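Local coordinates for general secretion pathway protein H (Vibrio cholerae, PDB 4DQ9) that forms part of the pseudopilus tip complex of the type II secretion system, which recognises and binds the proteins to be secreted, at residues K51-W56 / Q114-S119; L18-E23 / Q29-R34; Q11-R16 / W141-Q146; D74-L77 / A81-K84. One frame throughout, in Å; residues are numbered along the deposited sequence. Where two conformers were deposited one is given.

Contact 1: K51-W56 / Q114-S119; sequences KGWQKW and QLFVLS. With NA (sodium ion), chain D.
W53 and F116 face each other from backbones whose CA atoms stay 10.9 Å apart, W53 at the corner where the chain turns into strand 54-66 and F116 in the short strand 115-117. The gap is bridged by two rings: CZ2 of W53 comes to 3.6 Å from CD1 of F116. The indole thus points its benzo corner at the rim of the phenyl ring, near the plane of that ring. With the ring planes 42° apart and the six-membered ring centroids separated by 5.9 Å, the pair is oblique. W53 has CG beside its backbone N and anti to the carbonyl carbon (chi1 -64°), and the indole leaves the corner toward strand 115-117. Strands 54-66 and 115-117 are the outermost of a four-stranded antiparallel sheet, and W53, which also packs on L45 and L47 of strand 41-48, reaches across toward the far edge. Q114 and L115, both opposite V33, form a classic beta bulge at the start of the strand. Next to W53, the amide of Q54 is held at both ends: NE2 of Q54 donates a nearly straight bond to O of K51 (2.8 Å), while OE1 of Q54 binds the sodium ion at 2.7 Å, a site that E110 and a water also serve. On the far strand, F116 packs on G52 of the second subunit.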
loop_
_atom_site.group_PDB
_atom_site.type_symbol
_atom_site.label_atom_id
_atom_site.label_comp_id
_atom_site.label_asym_id
_atom_site.label_seq_id
_atom_site.Cartn_x
_atom_site.Cartn_y
_atom_site.Cartn_z
ATOM N N LYS A 51 0.418 -4.154 -11.091
ATOM C CA LYS A 51 -0.519 -3.038 -11.147
ATOM C C LYS A 51 -0.836 -2.384 -9.814
ATOM O O LYS A 51 -1.635 -1.436 -9.766
ATOM C CB LYS A 51 -1.831 -3.531 -11.758
ATOM C CG LYS A 51 -1.659 -4.071 -13.193
ATOM C CD LYS A 51 -3.026 -4.574 -13.727
ATOM C CE LYS A 51 -3.284 -6.080 -13.432
ATOM N NZ LYS A 51 -2.573 -6.965 -14.450
ATOM N N GLY A 52 -0.138 -2.804 -8.763
ATOM C CA GLY A 52 -0.295 -2.285 -7.431
ATOM C C GLY A 52 -1.679 -2.614 -6.890
ATOM O O GLY A 52 -2.196 -3.685 -7.246
ATOM N N TRP A 53 -2.267 -1.711 -6.079
ATOM C CA TRP A 53 -3.639 -1.945 -5.568
ATOM C C TRP A 53 -4.690 -1.767 -6.700
ATOM O O TRP A 53 -4.745 -0.727 -7.393
ATOM C CB TRP A 53 -3.999 -1.007 -4.428
ATOM C CG TRP A 53 -3.112 -1.251 -3.190
ATOM C CD1 TRP A 53 -2.065 -0.555 -2.721
ATOM C CD2 TRP A 53 -3.289 -2.329 -2.254
ATOM N NE1 TRP A 53 -1.566 -1.091 -1.584
ATOM C CE2 TRP A 53 -2.275 -2.233 -1.290
ATOM C CE3 TRP A 53 -4.196 -3.373 -2.166
ATOM C CZ2 TRP A 53 -2.224 -3.114 -0.169
ATOM C CZ3 TRP A 53 -4.109 -4.239 -1.089
ATOM C CH2 TRP A 53 -3.112 -4.152 -0.155
ATOM N N GLN A 54 -5.529 -2.779 -6.869
ATOM C CA GLN A 54 -6.614 -2.717 -7.838
ATOM C C GLN A 54 -7.865 -3.221 -7.209
ATOM O O GLN A 54 -7.803 -4.038 -6.289
ATOM C CB GLN A 54 -6.285 -3.471 -9.164
ATOM C CG GLN A 54 -5.066 -2.925 -9.915
ATOM C CD GLN A 54 -5.286 -1.537 -10.569
ATOM O OE1 GLN A 54 -6.416 -1.147 -10.913
ATOM N NE2 GLN A 54 -4.205 -0.793 -10.752
ATOM N N LYS A 55 -9.029 -2.795 -7.712
ATOM C CA LYS A 55 -10.247 -3.426 -7.223
ATOM C C LYS A 55 -10.232 -4.969 -7.462
ATOM O O LYS A 55 -9.799 -5.458 -8.528
ATOM C CB LYS A 55 -11.499 -2.803 -7.868
ATOM C CG LYS A 55 -11.722 -1.364 -7.620
ATOM C CD LYS A 55 -12.987 -0.920 -8.387
ATOM C CE LYS A 55 -13.200 0.536 -8.182
ATOM N NZ LYS A 55 -14.321 0.911 -9.114
ATOM N N TRP A 56 -10.648 -5.746 -6.490
ATOM C CA TRP A 56 -10.542 -7.229 -6.633
ATOM C C TRP A 56 -11.684 -7.722 -7.505
ATOM O O TRP A 56 -12.808 -7.864 -7.006
ATOM C CB TRP A 56 -10.536 -7.888 -5.250
ATOM C CG TRP A 56 -10.396 -9.348 -5.262
ATOM C CD1 TRP A 56 -9.627 -10.085 -6.129
ATOM C CD2 TRP A 56 -11.084 -10.317 -4.437
ATOM N NE1 TRP A 56 -9.795 -11.423 -5.898
ATOM C CE2 TRP A 56 -10.659 -11.592 -4.848
ATOM C CE3 TRP A 56 -12.005 -10.234 -3.386
ATOM C CZ2 TRP A 56 -11.110 -12.761 -4.228
ATOM C CZ3 TRP A 56 -12.455 -11.427 -2.795
ATOM C CH2 TRP A 56 -12.005 -12.646 -3.219
ATOM N N GLN A 114 -6.589 1.815 3.610
ATOM C CA GLN A 114 -6.138 2.108 4.966
ATOM C C GLN A 114 -6.109 0.828 5.770
ATOM O O GLN A 114 -5.378 0.742 6.760
ATOM C CB GLN A 114 -7.038 3.085 5.720
ATOM C CG GLN A 114 -7.185 4.373 5.012
ATOM C CD GLN A 114 -8.505 4.389 4.169
ATOM O OE1 GLN A 114 -9.061 3.312 3.744
ATOM N NE2 GLN A 114 -9.046 5.580 4.003
ATOM N N LEU A 115 -6.853 -0.166 5.342
ATOM C CA LEU A 115 -6.890 -1.470 6.021
ATOM C C LEU A 115 -6.199 -2.535 5.231
ATOM O O LEU A 115 -6.677 -2.857 4.133
ATOM C CB LEU A 115 -8.331 -1.894 6.399
ATOM C CG LEU A 115 -9.287 -0.890 7.029
ATOM C CD1 LEU A 115 -10.646 -1.597 7.298
ATOM C CD2 LEU A 115 -8.631 -0.365 8.301
ATOM N N PHE A 116 -5.085 -3.070 5.721
ATOM C CA PHE A 116 -4.414 -4.142 5.089
ATOM C C PHE A 116 -4.902 -5.466 5.587
ATOM O O PHE A 116 -5.083 -5.668 6.809
ATOM C CB PHE A 116 -2.892 -4.017 5.209
ATOM C CG PHE A 116 -2.370 -2.683 4.765
ATOM C CD1 PHE A 116 -2.219 -2.437 3.388
ATOM C CD2 PHE A 116 -2.001 -1.704 5.647
ATOM C CE1 PHE A 116 -1.703 -1.190 2.978
ATOM C CE2 PHE A 116 -1.585 -0.394 5.184
ATOM C CZ PHE A 116 -1.390 -0.217 3.816
ATOM N N VAL A 117 -5.074 -6.380 4.652
ATOM C CA VAL A 117 -5.606 -7.718 4.919
ATOM C C VAL A 117 -4.571 -8.657 4.304
ATOM O O VAL A 117 -4.698 -9.049 3.127
ATOM C CB VAL A 117 -7.013 -7.901 4.386
ATOM C CG1 VAL A 117 -7.588 -9.383 4.679
ATOM C CG2 VAL A 117 -7.948 -6.823 4.942
ATOM N N LEU A 118 -3.552 -8.952 5.113
ATOM C CA LEU A 118 -2.353 -9.584 4.590
ATOM C C LEU A 118 -2.465 -11.158 4.558
ATOM O O LEU A 118 -3.226 -11.772 5.306
ATOM C CB LEU A 118 -1.156 -9.196 5.397
ATOM C CG LEU A 118 -0.887 -7.689 5.638
ATOM C CD1 LEU A 118 0.343 -7.438 6.465
ATOM C CD2 LEU A 118 -0.868 -7.007 4.331
ATOM N N SER A 119 -1.626 -11.765 3.715
ATOM C CA SER A 119 -1.546 -13.197 3.553
ATOM C C SER A 119 -1.208 -13.963 4.820
ATOM O O SER A 119 -1.552 -15.142 4.953
ATOM C CB SER A 119 -0.609 -13.629 2.429
ATOM O OG SER A 119 0.660 -13.149 2.759
HETATM NA NA NA D . -8.929 -0.959 -9.858
HETATM O O HOH W 1 -10.625 -1.894 -11.858
#

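Contact 2: L18-E23 / Q29-R34; sequences LLLNEE and QDFGVR
L20, F31 and E23 make up most of this contact, in which helix 18-23 lies over strand 31-34 with axes 8.8 Å apart and running nearly antiparallel (155°). The two methyls of L20 divide the work. CD2 of L20 rests 3.8 Å from CD2 of F31 and equally near CB of F31, at the base of the ring, whereas CD1 of L20 reaches along the strand to CG2 of V33, also 3.8 Å away. CD1 of L20 also lies 3.6 Å from the carbonyl O of G32, the residue between F31 and V33. The helix is the long N-terminal one of the pseudopilin fold, residues 2-27, here laid against the sheet that contains strand 31-36. One turn beyond L20, E23 contributes the aliphatic part of its chain: CG of E23 sits 3.7 Å from CZ of F31, at the outer end of the ring. A bend at chi2 (72°) turns the carboxylate off the line of the chain, its plane 85° from that of the phenyl ring, and OE1 of E23 forms a salt bridge with K60. W56 meets F31 edge-to-face and also touches L20 and E23, adding strand 54-66 to this apolar cluster.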
loop_
_atom_site.group_PDB
_atom_site.type_symbol
_atom_site.label_atom_id
_atom_site.label_comp_id
_atom_site.label_asym_id
_atom_site.label_seq_id
_atom_site.Cartn_x
_atom_site.Cartn_y
_atom_site.Cartn_z
ATOM N N LEU A 18 -14.421 -10.694 6.441
ATOM C CA LEU A 18 -14.100 -12.077 6.797
ATOM C C LEU A 18 -13.676 -12.764 5.535
ATOM O O LEU A 18 -12.684 -13.533 5.500
ATOM C CB LEU A 18 -15.291 -12.745 7.453
ATOM C CG LEU A 18 -15.601 -12.558 8.917
ATOM C CD1 LEU A 18 -16.633 -13.703 9.379
ATOM C CD2 LEU A 18 -14.507 -12.631 9.810
ATOM N N LEU A 19 -14.419 -12.543 4.441
ATOM C CA LEU A 19 -14.152 -13.202 3.177
ATOM C C LEU A 19 -12.762 -12.859 2.669
ATOM O O LEU A 19 -11.978 -13.743 2.190
ATOM C CB LEU A 19 -15.220 -12.866 2.133
ATOM C CG LEU A 19 -15.205 -13.755 0.933
ATOM C CD1 LEU A 19 -16.611 -13.925 0.226
ATOM C CD2 LEU A 19 -14.250 -13.086 -0.042
ATOM N N LEU A 20 -12.389 -11.581 2.750
ATOM C CA LEU A 20 -11.096 -11.143 2.215
ATOM C C LEU A 20 -9.989 -11.721 3.106
ATOM O O LEU A 20 -8.955 -12.095 2.534
ATOM C CB LEU A 20 -10.873 -9.644 2.349
ATOM C CG LEU A 20 -11.204 -8.612 1.302
ATOM C CD1 LEU A 20 -10.644 -7.144 1.756
ATOM C CD2 LEU A 20 -10.983 -9.052 -0.141
ATOM N N ASN A 21 -10.156 -11.819 4.427
ATOM C CA ASN A 21 -9.182 -12.384 5.364
ATOM C C ASN A 21 -8.934 -13.852 4.991
ATOM O O ASN A 21 -7.803 -14.303 4.807
ATOM C CB ASN A 21 -9.628 -12.221 6.807
ATOM C CG ASN A 21 -8.769 -12.930 7.764
ATOM O OD1 ASN A 21 -7.527 -12.697 7.854
ATOM N ND2 ASN A 21 -9.398 -13.764 8.585
ATOM N N GLU A 22 -10.027 -14.569 4.773
ATOM C CA GLU A 22 -10.000 -15.959 4.291
ATOM C C GLU A 22 -9.297 -16.108 2.936
ATOM O O GLU A 22 -8.457 -16.962 2.807
ATOM C CB GLU A 22 -11.449 -16.423 4.223
ATOM C CG GLU A 22 -11.738 -17.850 3.734
ATOM C CD GLU A 22 -13.221 -18.183 3.838
ATOM O OE1 GLU A 22 -14.116 -17.307 3.786
ATOM O OE2 GLU A 22 -13.519 -19.361 3.863
ATOM N N GLU A 23 -9.546 -15.167 2.006
ATOM C CA GLU A 23 -8.962 -15.204 0.687
ATOM C C GLU A 23 -7.467 -15.023 0.819
ATOM O O GLU A 23 -6.677 -15.728 0.149
ATOM C CB GLU A 23 -9.550 -14.187 -0.253
ATOM C CG GLU A 23 -9.250 -14.491 -1.675
ATOM C CD GLU A 23 -9.982 -15.657 -2.238
ATOM O OE1 GLU A 23 -11.045 -16.173 -1.745
ATOM O OE2 GLU A 23 -9.518 -16.033 -3.269
ATOM N N GLN A 29 -2.106 -14.141 -1.132
ATOM C CA GLN A 29 -2.081 -12.813 -1.738
ATOM C C GLN A 29 -2.593 -11.810 -0.692
ATOM O O GLN A 29 -3.223 -12.210 0.293
ATOM C CB GLN A 29 -2.876 -12.719 -3.034
ATOM C CG GLN A 29 -2.405 -13.690 -4.200
ATOM C CD GLN A 29 -0.877 -13.660 -4.688
ATOM O OE1 GLN A 29 -0.270 -12.600 -4.991
ATOM N NE2 GLN A 29 -0.299 -14.865 -4.825
ATOM N N ASP A 30 -2.258 -10.527 -0.867
ATOM C CA ASP A 30 -2.659 -9.485 0.105
ATOM C C ASP A 30 -3.836 -8.705 -0.500
ATOM O O ASP A 30 -3.918 -8.428 -1.734
ATOM C CB ASP A 30 -1.577 -8.478 0.376
ATOM C CG ASP A 30 -0.396 -8.995 1.170
ATOM O OD1 ASP A 30 -0.414 -10.052 1.806
ATOM O OD2 ASP A 30 0.623 -8.263 1.146
ATOM N N PHE A 31 -4.779 -8.365 0.367
ATOM C CA PHE A 31 -5.961 -7.568 0.063
ATOM C C PHE A 31 -6.052 -6.369 0.975
ATOM O O PHE A 31 -5.183 -6.179 1.798
ATOM C CB PHE A 31 -7.205 -8.482 0.178
ATOM C CG PHE A 31 -7.195 -9.610 -0.818
ATOM C CD1 PHE A 31 -6.562 -10.841 -0.533
ATOM C CD2 PHE A 31 -7.781 -9.476 -2.080
ATOM C CE1 PHE A 31 -6.539 -11.865 -1.433
ATOM C CE2 PHE A 31 -7.718 -10.498 -2.997
ATOM C CZ PHE A 31 -7.141 -11.690 -2.701
ATOM N N GLY A 32 -7.038 -5.535 0.770
ATOM C CA GLY A 32 -7.127 -4.362 1.560
ATOM C C GLY A 32 -8.527 -3.764 1.433
ATOM O O GLY A 32 -9.250 -4.091 0.501
ATOM N N VAL A 33 -8.878 -2.821 2.335
ATOM C CA VAL A 33 -10.137 -2.132 2.240
ATOM C C VAL A 33 -9.826 -0.621 2.278
ATOM O O VAL A 33 -9.038 -0.150 3.099
ATOM C CB VAL A 33 -11.099 -2.437 3.378
ATOM C CG1 VAL A 33 -12.294 -1.530 3.226
ATOM C CG2 VAL A 33 -11.404 -3.877 3.449
ATOM N N ARG A 34 -10.297 0.119 1.254
ATOM C CA ARG A 34 -10.244 1.587 1.253
ATOM C C ARG A 34 -11.590 2.144 1.755
ATOM O O ARG A 34 -12.645 1.681 1.257
ATOM C CB ARG A 34 -9.880 2.145 -0.085
ATOM C CG ARG A 34 -9.590 3.641 0.132
ATOM C CD ARG A 34 -9.092 4.276 -1.024
ATOM N NE ARG A 34 -10.215 4.341 -1.950
ATOM C CZ ARG A 34 -10.295 3.718 -3.112
ATOM N NH1 ARG A 34 -9.334 2.935 -3.551
ATOM N NH2 ARG A 34 -11.417 3.873 -3.812
#

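Contact 3: Q11-R16 / W141-Q146; sequences QSFYQR and WRVTAQ
V143 brings its whole isopropyl group up to the rim of the F13 ring. CB of V143 lies close to the ring plane, 3.7 Å from CD2 of F13, and both methyls follow along the same edge: CG2 of V143 is 3.8 Å from CD2 of F13, and CG1 of V143 is 3.9 Å from CE2 of F13. The phenyl group therefore presents one side of its edge to the branched carbon. F13 is turned that way by a first torsion that sets CG anti to the backbone N (chi1 177°), its CB already directed at the strand. The neighbouring residue of the helix closes in from another side, CB of Y14 standing 3.9 Å from CG2 of V143, so that one valine meets two consecutive helix residues. Y14 and V143 are also the pair of nearest backbones, their CA atoms 6.3 Å apart. The contact joins helix 2-27 to strand 141-145, an inner strand of the four-stranded antiparallel sheet of strands 71-77, 126-132, 141-145 and 151-154. F126 and L128 of the adjacent strand pack on F13, and L17 packs on V143 one helical turn further on. No hydrogen bond crosses between the two segments. Cohesion between them therefore probably rests on the burial of hydrocarbon and close fit, with the rim of an aromatic ring, and not its face, taking up the valine.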
loop_
_atom_site.group_PDB
_atom_site.type_symbol
_atom_site.label_atom_id
_atom_site.label_comp_id
_atom_site.label_asym_id
_atom_site.label_seq_id
_atom_site.Cartn_x
_atom_site.Cartn_y
_atom_site.Cartn_z
ATOM N N GLN A 11 -23.400 -5.856 8.903
ATOM C CA GLN A 11 -23.277 -7.325 8.624
ATOM C C GLN A 11 -22.605 -7.512 7.279
ATOM O O GLN A 11 -21.723 -8.387 7.111
ATOM C CB GLN A 11 -24.678 -7.865 8.590
ATOM C CG GLN A 11 -25.388 -7.963 9.887
ATOM C CD GLN A 11 -26.799 -8.736 9.703
ATOM O OE1 GLN A 11 -27.503 -8.581 8.698
ATOM N NE2 GLN A 11 -27.199 -9.509 10.680
ATOM N N SER A 12 -22.980 -6.663 6.314
ATOM C CA SER A 12 -22.419 -6.780 4.939
ATOM C C SER A 12 -20.922 -6.530 5.047
ATOM O O SER A 12 -20.117 -7.331 4.450
ATOM C CB SER A 12 -23.044 -5.806 3.969
ATOM O OG SER A 12 -22.243 -5.521 2.814
ATOM N N PHE A 13 -20.511 -5.444 5.708
ATOM C CA PHE A 13 -19.057 -5.222 5.846
ATOM C C PHE A 13 -18.320 -6.372 6.545
ATOM O O PHE A 13 -17.222 -6.778 6.121
ATOM C CB PHE A 13 -18.751 -3.848 6.403
ATOM C CG PHE A 13 -17.279 -3.627 6.630
ATOM C CD1 PHE A 13 -16.492 -3.444 5.525
ATOM C CD2 PHE A 13 -16.704 -3.621 7.851
ATOM C CE1 PHE A 13 -15.087 -3.309 5.672
ATOM C CE2 PHE A 13 -15.327 -3.361 8.015
ATOM C CZ PHE A 13 -14.546 -3.229 6.921
ATOM N N TYR A 14 -18.888 -6.902 7.617
ATOM C CA TYR A 14 -18.315 -7.988 8.380
ATOM C C TYR A 14 -18.098 -9.167 7.472
ATOM O O TYR A 14 -17.019 -9.744 7.501
ATOM C CB TYR A 14 -19.204 -8.322 9.525
ATOM C CG TYR A 14 -18.788 -9.448 10.371
ATOM C CD1 TYR A 14 -17.707 -9.297 11.237
ATOM C CD2 TYR A 14 -19.605 -10.586 10.469
ATOM C CE1 TYR A 14 -17.353 -10.319 12.064
ATOM C CE2 TYR A 14 -19.291 -11.582 11.335
ATOM C CZ TYR A 14 -18.119 -11.441 12.096
ATOM O OH TYR A 14 -17.713 -12.391 13.009
ATOM N N GLN A 15 -19.099 -9.505 6.674
ATOM C CA GLN A 15 -19.047 -10.689 5.808
ATOM C C GLN A 15 -17.990 -10.505 4.771
ATOM O O GLN A 15 -17.242 -11.473 4.475
ATOM C CB GLN A 15 -20.349 -10.926 5.110
ATOM C CG GLN A 15 -21.471 -11.249 6.101
ATOM C CD GLN A 15 -22.880 -11.367 5.388
ATOM O OE1 GLN A 15 -23.133 -10.790 4.323
ATOM N NE2 GLN A 15 -23.792 -12.152 5.985
ATOM N N ARG A 16 -17.828 -9.249 4.296
ATOM C CA ARG A 16 -16.864 -9.002 3.240
ATOM C C ARG A 16 -15.450 -8.990 3.802
ATOM O O ARG A 16 -14.530 -9.523 3.156
ATOM C CB ARG A 16 -17.166 -7.675 2.526
ATOM C CG ARG A 16 -18.474 -7.821 1.731
ATOM C CD ARG A 16 -19.175 -6.446 1.556
ATOM N NE ARG A 16 -20.413 -6.596 0.745
ATOM C CZ ARG A 16 -20.347 -6.756 -0.553
ATOM N NH1 ARG A 16 -19.179 -6.743 -1.129
ATOM N NH2 ARG A 16 -21.445 -6.866 -1.319
ATOM N N TRP A 141 -23.467 0.290 15.470
ATOM C CA TRP A 141 -23.115 -0.989 14.827
ATOM C C TRP A 141 -21.707 -0.730 14.291
ATOM O O TRP A 141 -21.429 0.280 13.647
ATOM C CB TRP A 141 -24.094 -1.284 13.683
ATOM C CG TRP A 141 -25.347 -1.886 14.189
ATOM C CD1 TRP A 141 -26.577 -1.305 14.340
ATOM C CD2 TRP A 141 -25.498 -3.245 14.576
ATOM N NE1 TRP A 141 -27.462 -2.226 14.843
ATOM C CE2 TRP A 141 -26.805 -3.422 15.023
ATOM C CE3 TRP A 141 -24.593 -4.333 14.641
ATOM C CZ2 TRP A 141 -27.239 -4.642 15.510
ATOM C CZ3 TRP A 141 -24.995 -5.500 15.140
ATOM C CH2 TRP A 141 -26.319 -5.671 15.577
ATOM N N ARG A 142 -20.855 -1.702 14.519
ATOM C CA ARG A 142 -19.428 -1.540 14.204
ATOM C C ARG A 142 -18.784 -2.884 13.957
ATOM O O ARG A 142 -19.242 -3.925 14.408
ATOM C CB ARG A 142 -18.697 -0.769 15.282
ATOM C CG ARG A 142 -18.659 -1.343 16.560
ATOM C CD ARG A 142 -18.299 -0.278 17.655
ATOM N NE ARG A 142 -18.246 -0.936 18.970
ATOM C CZ ARG A 142 -19.306 -1.205 19.741
ATOM N NH1 ARG A 142 -20.520 -0.850 19.393
ATOM N NH2 ARG A 142 -19.147 -1.805 20.934
ATOM N N VAL A 143 -17.746 -2.821 13.137
ATOM C CA VAL A 143 -16.893 -3.949 12.933
ATOM C C VAL A 143 -15.497 -3.524 13.375
ATOM O O VAL A 143 -15.050 -2.421 12.999
ATOM C CB VAL A 143 -16.861 -4.348 11.463
ATOM C CG1 VAL A 143 -15.833 -5.435 11.286
ATOM C CG2 VAL A 143 -18.244 -4.903 11.023
ATOM N N THR A 144 -14.813 -4.364 14.151
ATOM C CA THR A 144 -13.505 -4.044 14.673
ATOM C C THR A 144 -12.549 -5.181 14.356
ATOM O O THR A 144 -12.918 -6.364 14.498
ATOM C CB THR A 144 -13.490 -3.865 16.179
ATOM O OG1 THR A 144 -13.864 -5.120 16.791
ATOM C CG2 THR A 144 -14.445 -2.841 16.600
ATOM N N ALA A 145 -11.308 -4.845 14.070
ATOM C CA ALA A 145 -10.239 -5.834 14.066
ATOM C C ALA A 145 -9.249 -5.506 15.138
ATOM O O ALA A 145 -8.875 -4.409 15.254
ATOM C CB ALA A 145 -9.503 -5.828 12.720
ATOM N N GLN A 146 -8.524 -6.574 15.476
ATOM C CA GLN A 146 -7.145 -6.425 15.928
ATOM C C GLN A 146 -6.045 -7.105 14.990
ATOM O O GLN A 146 -6.360 -7.778 14.000
ATOM C CB GLN A 146 -7.026 -6.713 17.413
ATOM C CG GLN A 146 -6.707 -5.449 18.328
ATOM C CD GLN A 146 -5.169 -5.197 18.564
ATOM O OE1 GLN A 146 -4.333 -5.305 17.642
ATOM N NE2 GLN A 146 -4.812 -4.857 19.814
#

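Contact 4: D74-L77 / A81-K84; sequences DFEL and AWQK
E76 lies along the W82 indole: CG of E76 makes a CH-pi contact with the six-membered ring of W82, 3.7 Å from its centroid, and the carboxylate beyond stacks over the same indole, 18° from parallel. NE1 of W82 bonds OD1 of D138. A second CH-pi contact puts CG of Q83 over a face of F75, 3.7 Å from the centroid; F75 has CG between its backbone N and carbonyl carbon (chi1 75°). Residues 81-84 are loop folding back along edge strand 71-77, joined to it by hydrogen bonds from N of Q83 to O of F75 (2.8 Å) and from N of K84 to OD1 of D74 (2.9 Å). One water lies within bonding distance of OD2 of D74 and O of K84; another links N of L77, O of A81 and NE2 of Q83. OD1 of D74 also accepts from N of F75: this steadies the carboxylate, K84 ties the returning chain to it, and two donors would probably favour the anion.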
loop_
_atom_site.group_PDB
_atom_site.type_symbol
_atom_site.label_atom_id
_atom_site.label_comp_id
_atom_site.label_asym_id
_atom_site.label_seq_id
_atom_site.Cartn_x
_atom_site.Cartn_y
_atom_site.Cartn_z
ATOM N N ASP A 74 -17.937 5.937 9.616
ATOM C CA ASP A 74 -16.729 6.514 10.204
ATOM C C ASP A 74 -15.763 5.452 10.649
ATOM O O ASP A 74 -16.153 4.267 10.708
ATOM C CB ASP A 74 -17.123 7.414 11.362
ATOM C CG ASP A 74 -16.117 8.528 11.632
ATOM O OD1 ASP A 74 -14.967 8.574 11.064
ATOM O OD2 ASP A 74 -16.519 9.500 12.391
ATOM N N PHE A 75 -14.516 5.796 10.889
ATOM C CA PHE A 75 -13.573 4.755 11.254
ATOM C C PHE A 75 -12.450 5.381 12.150
ATOM O O PHE A 75 -12.198 6.606 12.086
ATOM C CB PHE A 75 -12.973 3.971 10.092
ATOM C CG PHE A 75 -11.928 4.666 9.285
ATOM C CD1 PHE A 75 -12.280 5.688 8.390
ATOM C CD2 PHE A 75 -10.606 4.258 9.366
ATOM C CE1 PHE A 75 -11.335 6.362 7.610
ATOM C CE2 PHE A 75 -9.610 4.932 8.604
ATOM C CZ PHE A 75 -9.989 6.018 7.734
ATOM N N GLU A 76 -11.829 4.492 12.902
ATOM C CA GLU A 76 -10.697 4.760 13.789
ATOM C C GLU A 76 -9.651 3.725 13.410
ATOM O O GLU A 76 -10.004 2.541 13.113
ATOM C CB GLU A 76 -11.028 4.539 15.287
ATOM C CG GLU A 76 -11.923 5.472 15.897
ATOM C CD GLU A 76 -12.499 5.020 17.189
ATOM O OE1 GLU A 76 -12.714 3.794 17.447
ATOM O OE2 GLU A 76 -12.789 5.938 17.958
ATOM N N LEU A 77 -8.385 4.138 13.351
ATOM C CA LEU A 77 -7.247 3.206 13.302
ATOM C C LEU A 77 -6.606 3.031 14.607
ATOM O O LEU A 77 -6.180 4.004 15.208
ATOM C CB LEU A 77 -6.159 3.756 12.344
ATOM C CG LEU A 77 -6.735 3.956 10.938
ATOM C CD1 LEU A 77 -5.753 4.659 9.966
ATOM C CD2 LEU A 77 -7.133 2.671 10.286
ATOM N N ALA A 81 -8.210 8.528 16.765
ATOM C CA ALA A 81 -9.452 9.318 16.777
ATOM C C ALA A 81 -10.311 8.970 15.598
ATOM O O ALA A 81 -9.817 8.469 14.619
ATOM C CB ALA A 81 -9.141 10.792 16.768
ATOM N N TRP A 82 -11.602 9.270 15.687
ATOM C CA TRP A 82 -12.480 9.095 14.499
ATOM C C TRP A 82 -11.932 9.960 13.370
ATOM O O TRP A 82 -11.435 11.080 13.593
ATOM C CB TRP A 82 -13.962 9.468 14.777
ATOM C CG TRP A 82 -14.623 8.596 15.765
ATOM C CD1 TRP A 82 -14.934 8.874 17.094
ATOM C CD2 TRP A 82 -15.062 7.259 15.533
ATOM N NE1 TRP A 82 -15.588 7.812 17.640
ATOM C CE2 TRP A 82 -15.668 6.801 16.705
ATOM C CE3 TRP A 82 -15.075 6.405 14.412
ATOM C CZ2 TRP A 82 -16.221 5.503 16.774
ATOM C CZ3 TRP A 82 -15.564 5.156 14.501
ATOM C CH2 TRP A 82 -16.139 4.686 15.669
ATOM N N GLN A 83 -11.986 9.430 12.148
ATOM C CA GLN A 83 -11.389 10.044 10.977
ATOM C C GLN A 83 -12.208 11.121 10.309
ATOM O O GLN A 83 -11.645 12.068 9.721
ATOM C CB GLN A 83 -10.984 8.978 9.969
ATOM C CG GLN A 83 -9.855 8.136 10.568
ATOM C CD GLN A 83 -8.453 8.567 10.213
ATOM O OE1 GLN A 83 -8.225 9.370 9.324
ATOM N NE2 GLN A 83 -7.481 7.934 10.847
ATOM N N LYS A 84 -13.525 10.993 10.370
ATOM C CA LYS A 84 -14.375 11.910 9.623
ATOM C C LYS A 84 -14.370 13.281 10.330
ATOM O O LYS A 84 -14.510 13.347 11.558
ATOM C CB LYS A 84 -15.784 11.298 9.513
ATOM C CG LYS A 84 -16.714 12.101 8.558
ATOM C CD LYS A 84 -18.019 11.406 8.227
ATOM C CE LYS A 84 -18.760 12.093 7.052
ATOM N NZ LYS A 84 -20.194 11.681 7.058
HETATM O O HOH W 2 -15.782 11.848 13.291
HETATM O O HOH W 3 -7.812 6.931 13.803
#

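How the contacts relate
Helix 2-27 lies between two four-stranded antiparallel sheets and runs through the set: contact 2 joins its later part to strand 31-36 of one sheet, contact 3 its earlier part to strand 141-145 of the other, with centres about 12 Å apart. Contact 1 belongs to the first sheet, about 7 Å from contact 2, and strands 31-36 and 115-117 are neighbours there. Contact 4 sits on strand 71-77 at the edge of the second sheet, about 20 Å from contacts 1 and 2. Along the chain, contact 2 closes first, contact 4 is nested inside contact 1, and contact 3 encloses them all. F13 of contact 3 also touches L115 and V33, and L115 meets L77 of the other sheet, so the two sheets share one core.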